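Local coordinates for acetyl-CoA acetyltransferase (Mycobacterium smegmatis, PDB 4EGV), which belongs to the thiolase family and probably has acyltransferase activity, working as a monomeric thiolase-like protein, at residues V109-G114 with P118-T123; L45-A50 with R99-D104. One frame throughout, in Å; residues are numbered along the deposited sequence.

Contact 1: V109-G114 with P118-T123; sequences VLEVIG and PQHLAT
The carboxylate of Glu111, which lies over Leu121, is held by a bond within its own segment: the backbone N of Val112 donates to Glu111 OE1 at 3.1 Å. The N-H arrives from above the carboxylate plane, 42° out of it; the bond ties the side chain back to the loop that follows strand 107-110. The other oxygen is turned to the helix. Glu111 OE2 lies 3.8 Å from Leu121 CD1 and 3.6 Å from His120 ND1, too long to count as a hydrogen bond, with the ring and carboxylate planes 44° apart. Most of the remaining contact is aliphatic. Glu111 has CG anti to the backbone N (chi1 171°) and then bends at chi2, which slides its chain past Leu121 in the opposite direction. Glu111 CB and CG each come to 3.9 Å from Leu121 CD2, while the carboxylate carbon CD sits the same 3.9 Å from Leu121 CD1. Leu121 CD2 rests on the CB-CG stem, while CD1 reaches from that stem to the carboxylate. Leu121 also touches Thr74, and His120 packs on Asp301 of strand 294-303. Arg75 binds Glu111 O, Ser117 binds Gly114 O, and Pro118 and Gln119 pack on helix 383-397. Strand 107-110 and helix 117-130 open a beta-alpha-beta crossover to strand 136-143, in which the helix takes its place in the central helical layer of the thiolase fold.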
loop_
_atom_site.group_PDB
_atom_site.type_symbol
_atom_site.label_atom_id
_atom_site.label_comp_id
_atom_site.label_asym_id
_atom_site.label_seq_id
_atom_site.Cartn_x
_atom_site.Cartn_y
_atom_site.Cartn_z
ATOM N N VAL A 109 12.425 17.759 -2.024
ATOM C CA VAL A 109 12.707 16.322 -2.093
ATOM C C VAL A 109 11.805 15.611 -3.073
ATOM O O VAL A 109 10.632 15.865 -3.088
ATOM C CB VAL A 109 12.630 15.630 -0.661
ATOM C CG1 VAL A 109 12.791 14.173 -0.742
ATOM C CG2 VAL A 109 13.668 16.171 0.258
ATOM N N LEU A 110 12.375 14.734 -3.904
ATOM C CA LEU A 110 11.617 13.809 -4.775
ATOM C C LEU A 110 11.860 12.401 -4.259
ATOM O O LEU A 110 12.969 11.893 -4.305
ATOM C CB LEU A 110 12.006 13.939 -6.261
ATOM C CG LEU A 110 11.143 13.159 -7.280
ATOM C CD1 LEU A 110 9.613 13.482 -7.176
ATOM C CD2 LEU A 110 11.645 13.343 -8.723
ATOM N N GLU A 111 10.804 11.786 -3.748
ATOM C CA GLU A 111 10.933 10.559 -2.969
ATOM C C GLU A 111 11.046 9.339 -3.897
ATOM O O GLU A 111 10.795 9.449 -5.101
ATOM C CB GLU A 111 9.763 10.478 -1.953
ATOM C CG GLU A 111 9.542 9.133 -1.128
ATOM C CD GLU A 111 10.686 8.707 -0.135
ATOM O OE1 GLU A 111 11.884 8.940 -0.393
ATOM O OE2 GLU A 111 10.352 8.100 0.919
ATOM N N VAL A 112 11.472 8.204 -3.351
ATOM C CA VAL A 112 11.489 6.913 -4.062
ATOM C C VAL A 112 10.086 6.394 -4.418
ATOM O O VAL A 112 9.109 6.767 -3.824
ATOM C CB VAL A 112 12.296 5.790 -3.255
ATOM C CG1 VAL A 112 13.799 6.190 -3.036
ATOM C CG2 VAL A 112 11.594 5.404 -1.917
ATOM N N ILE A 113 9.998 5.500 -5.385
ATOM C CA ILE A 113 8.714 4.900 -5.797
ATOM C C ILE A 113 8.090 4.054 -4.669
ATOM O O ILE A 113 8.786 3.596 -3.769
ATOM C CB ILE A 113 8.863 4.026 -7.131
ATOM C CG1 ILE A 113 7.565 3.930 -7.903
ATOM C CG2 ILE A 113 9.406 2.601 -6.859
ATOM C CD1 ILE A 113 7.353 5.013 -8.986
ATOM N N GLY A 114 6.762 3.886 -4.732
ATOM C CA GLY A 114 6.047 2.794 -4.057
ATOM C C GLY A 114 4.916 3.337 -3.233
ATOM O O GLY A 114 4.989 4.455 -2.780
ATOM N N PRO A 118 3.979 7.868 0.953
ATOM C CA PRO A 118 3.326 8.976 1.678
ATOM C C PRO A 118 3.505 8.844 3.188
ATOM O O PRO A 118 3.773 9.829 3.881
ATOM C CB PRO A 118 1.856 8.787 1.332
ATOM C CG PRO A 118 1.858 7.983 0.155
ATOM C CD PRO A 118 3.001 7.103 0.175
ATOM N N GLN A 119 3.362 7.623 3.685
ATOM C CA GLN A 119 3.430 7.393 5.112
ATOM C C GLN A 119 4.876 7.320 5.621
ATOM O O GLN A 119 5.168 7.833 6.694
ATOM C CB GLN A 119 2.543 6.201 5.534
ATOM C CG GLN A 119 2.560 5.897 6.947
ATOM C CD GLN A 119 1.966 6.945 7.741
ATOM O OE1 GLN A 119 2.663 7.664 8.424
ATOM N NE2 GLN A 119 0.667 7.064 7.686
ATOM N N HIS A 120 5.773 6.734 4.828
ATOM C CA HIS A 120 7.218 6.812 5.088
ATOM C C HIS A 120 7.702 8.280 5.226
ATOM O O HIS A 120 8.471 8.627 6.128
ATOM C CB HIS A 120 7.996 6.040 4.010
ATOM C CG HIS A 120 9.418 5.712 4.371
ATOM N ND1 HIS A 120 10.466 6.613 4.235
ATOM C CD2 HIS A 120 9.978 4.554 4.796
ATOM C CE1 HIS A 120 11.599 6.030 4.596
ATOM N NE2 HIS A 120 11.330 4.784 4.951
ATOM N N LEU A 121 7.204 9.129 4.341
ATOM C CA LEU A 121 7.541 10.527 4.285
ATOM C C LEU A 121 7.047 11.314 5.475
ATOM O O LEU A 121 7.800 12.116 6.051
ATOM C CB LEU A 121 6.914 11.116 3.024
ATOM C CG LEU A 121 7.729 11.893 1.992
ATOM C CD1 LEU A 121 9.218 11.586 2.001
ATOM C CD2 LEU A 121 7.095 11.556 0.655
ATOM N N ALA A 122 5.773 11.102 5.826
ATOM C CA ALA A 122 5.223 11.715 7.018
ATOM C C ALA A 122 5.986 11.285 8.271
ATOM O O ALA A 122 6.283 12.094 9.096
ATOM C CB ALA A 122 3.758 11.422 7.148
ATOM N N THR A 123 6.323 10.009 8.406
ATOM C CA THR A 123 7.143 9.565 9.512
ATOM C C THR A 123 8.564 10.189 9.525
ATOM O O THR A 123 9.024 10.667 10.559
ATOM C CB THR A 123 7.203 8.036 9.567
ATOM O OG1 THR A 123 5.873 7.509 9.634
ATOM C CG2 THR A 123 8.067 7.533 10.741
#

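Contact 2: L45-A50 with R99-D104; sequences LATEAA and RNIGAD
Thr47 of helix 42-56 meets Asn100 and Ile101 where helix 93-101 runs out into a Schellman motif at Gly102, whose N reaches back to Arg99 O. The two helices lie side by side in the outer layer of the thiolase fold, over strand 136-143. The inner part of the contact is apolar and buried. Ile101 has CG1 between the backbone N and the carbonyl carbon (chi1 66°), which leaves the branch methyl CG2 facing the neighbouring helix; it lies 4.0 Å from Ala50 CB and 4.3 Å from Thr47 CG2. Leu138 of strand 136-143 touches both Ala50 and Ile101, so the sheet backs this apolar patch. The outer part, at the solvent-exposed Asn100, mixes an aliphatic touch with the one hydrogen bond between the segments. Its side chain crosses that of Thr47 at about a right angle, with Asn100 CB 3.6 Å from Thr47 CG2. Thr47 OG1 is gripped twice: it bonds to Val43 O one turn back in its own helix and accepts from the Asn100 amide, which probably fixes its rotation. Asn100 ND2 reaches Thr47 OG1 at 3.2 Å along a nearly straight line (170°), with the hydroxyl oxygen only 6° out of the amide plane.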
loop_
_atom_site.group_PDB
_atom_site.type_symbol
_atom_site.label_atom_id
_atom_site.label_comp_id
_atom_site.label_asym_id
_atom_site.label_seq_id
_atom_site.Cartn_x
_atom_site.Cartn_y
_atom_site.Cartn_z
ATOM N N LEU A 45 -2.401 19.682 -10.322
ATOM C CA LEU A 45 -3.198 18.879 -9.388
ATOM C C LEU A 45 -2.668 18.841 -7.940
ATOM O O LEU A 45 -3.422 18.878 -6.960
ATOM C CB LEU A 45 -3.319 17.453 -9.898
ATOM C CG LEU A 45 -4.175 17.164 -11.138
ATOM C CD1 LEU A 45 -3.889 15.796 -11.738
ATOM C CD2 LEU A 45 -5.659 17.376 -10.935
ATOM N N ALA A 46 -1.349 18.755 -7.837
ATOM C CA ALA A 46 -0.653 18.804 -6.585
ATOM C C ALA A 46 -0.749 20.201 -6.028
ATOM O O ALA A 46 -0.775 20.383 -4.845
ATOM C CB ALA A 46 0.810 18.402 -6.788
ATOM N N THR A 47 -0.794 21.183 -6.894
ATOM C CA THR A 47 -0.952 22.585 -6.501
ATOM C C THR A 47 -2.328 22.849 -5.880
ATOM O O THR A 47 -2.437 23.384 -4.823
ATOM C CB THR A 47 -0.667 23.490 -7.721
ATOM O OG1 THR A 47 0.712 23.311 -8.079
ATOM C CG2 THR A 47 -0.963 24.939 -7.423
ATOM N N GLU A 48 -3.374 22.439 -6.555
ATOM C CA GLU A 48 -4.692 22.527 -6.005
ATOM C C GLU A 48 -4.865 21.867 -4.625
ATOM O O GLU A 48 -5.441 22.466 -3.738
ATOM C CB GLU A 48 -5.708 21.961 -6.990
ATOM C CG GLU A 48 -6.221 22.970 -7.987
ATOM C CD GLU A 48 -6.873 24.218 -7.365
ATOM O OE1 GLU A 48 -7.644 24.121 -6.400
ATOM O OE2 GLU A 48 -6.628 25.320 -7.875
ATOM N N ALA A 49 -4.391 20.640 -4.467
ATOM C CA ALA A 49 -4.341 19.986 -3.146
ATOM C C ALA A 49 -3.486 20.711 -2.095
ATOM O O ALA A 49 -3.861 20.763 -0.945
ATOM C CB ALA A 49 -3.893 18.570 -3.281
ATOM N N ALA A 50 -2.357 21.278 -2.501
ATOM C CA ALA A 50 -1.475 22.001 -1.590
ATOM C C ALA A 50 -2.101 23.286 -1.078
ATOM O O ALA A 50 -1.913 23.658 0.107
ATOM C CB ALA A 50 -0.132 22.266 -2.234
ATOM N N ARG A 99 6.296 27.128 -6.151
ATOM C CA ARG A 99 6.294 28.451 -6.763
ATOM C C ARG A 99 4.847 28.846 -6.904
ATOM O O ARG A 99 4.425 29.968 -6.551
ATOM C CB ARG A 99 7.031 28.436 -8.129
ATOM C CG ARG A 99 7.693 29.807 -8.633
ATOM C CD ARG A 99 9.009 29.561 -9.504
ATOM N NE ARG A 99 8.722 28.701 -10.674
ATOM C CZ ARG A 99 9.263 27.509 -10.977
ATOM N NH1 ARG A 99 10.220 26.933 -10.244
ATOM N NH2 ARG A 99 8.817 26.895 -12.063
ATOM N N ASN A 100 4.080 27.888 -7.371
ATOM C CA ASN A 100 2.652 28.054 -7.521
ATOM C C ASN A 100 1.808 28.436 -6.290
ATOM O O ASN A 100 0.762 29.074 -6.426
ATOM C CB ASN A 100 2.074 26.777 -8.085
ATOM C CG ASN A 100 2.287 26.642 -9.559
ATOM O OD1 ASN A 100 2.678 27.577 -10.244
ATOM N ND2 ASN A 100 2.032 25.471 -10.055
ATOM N N ILE A 101 2.266 28.021 -5.106
ATOM C CA ILE A 101 1.608 28.321 -3.836
ATOM C C ILE A 101 2.254 29.484 -3.064
ATOM O O ILE A 101 1.765 29.864 -2.025
ATOM C CB ILE A 101 1.506 27.047 -2.945
ATOM C CG1 ILE A 101 2.887 26.568 -2.524
ATOM C CG2 ILE A 101 0.752 25.946 -3.647
ATOM C CD1 ILE A 101 2.894 25.741 -1.333
ATOM N N GLY A 102 3.353 30.033 -3.559
ATOM C CA GLY A 102 4.002 31.177 -2.919
ATOM C C GLY A 102 5.056 30.813 -1.900
ATOM O O GLY A 102 5.335 31.579 -1.015
ATOM N N ALA A 103 5.635 29.627 -2.034
ATOM C CA ALA A 103 6.680 29.126 -1.139
ATOM C C ALA A 103 8.050 29.254 -1.796
ATOM O O ALA A 103 8.160 29.200 -3.031
ATOM C CB ALA A 103 6.416 27.652 -0.743
ATOM N N ASP A 104 9.085 29.448 -0.976
ATOM C CA ASP A 104 10.471 29.392 -1.462
ATOM C C ASP A 104 11.364 28.634 -0.447
ATOM O O ASP A 104 12.114 29.249 0.327
ATOM C CB ASP A 104 11.006 30.796 -1.802
ATOM C CG ASP A 104 12.405 30.751 -2.497
ATOM O OD1 ASP A 104 12.649 29.823 -3.307
ATOM O OD2 ASP A 104 13.267 31.642 -2.221
#

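Overall arrangement
Contact 1 lies nearer the middle of the chain, about 12 Å from its centre against about 25 Å for contact 2, and the centres of the two contacts are about 18 Å apart. They share no element and do not touch, yet helix 93-101 of contact 2 leads through a short loop into strand 107-110 of contact 1. Contact 1 joins the loop leaving an edge strand to a helix of the central layer and is only partly buried, and its carboxylate bonds to its own loop. Contact 2 pairs two outer helices; three of its four touching residues are buried, and a side-chain hydrogen bond crosses between the segments, as none does in contact 1.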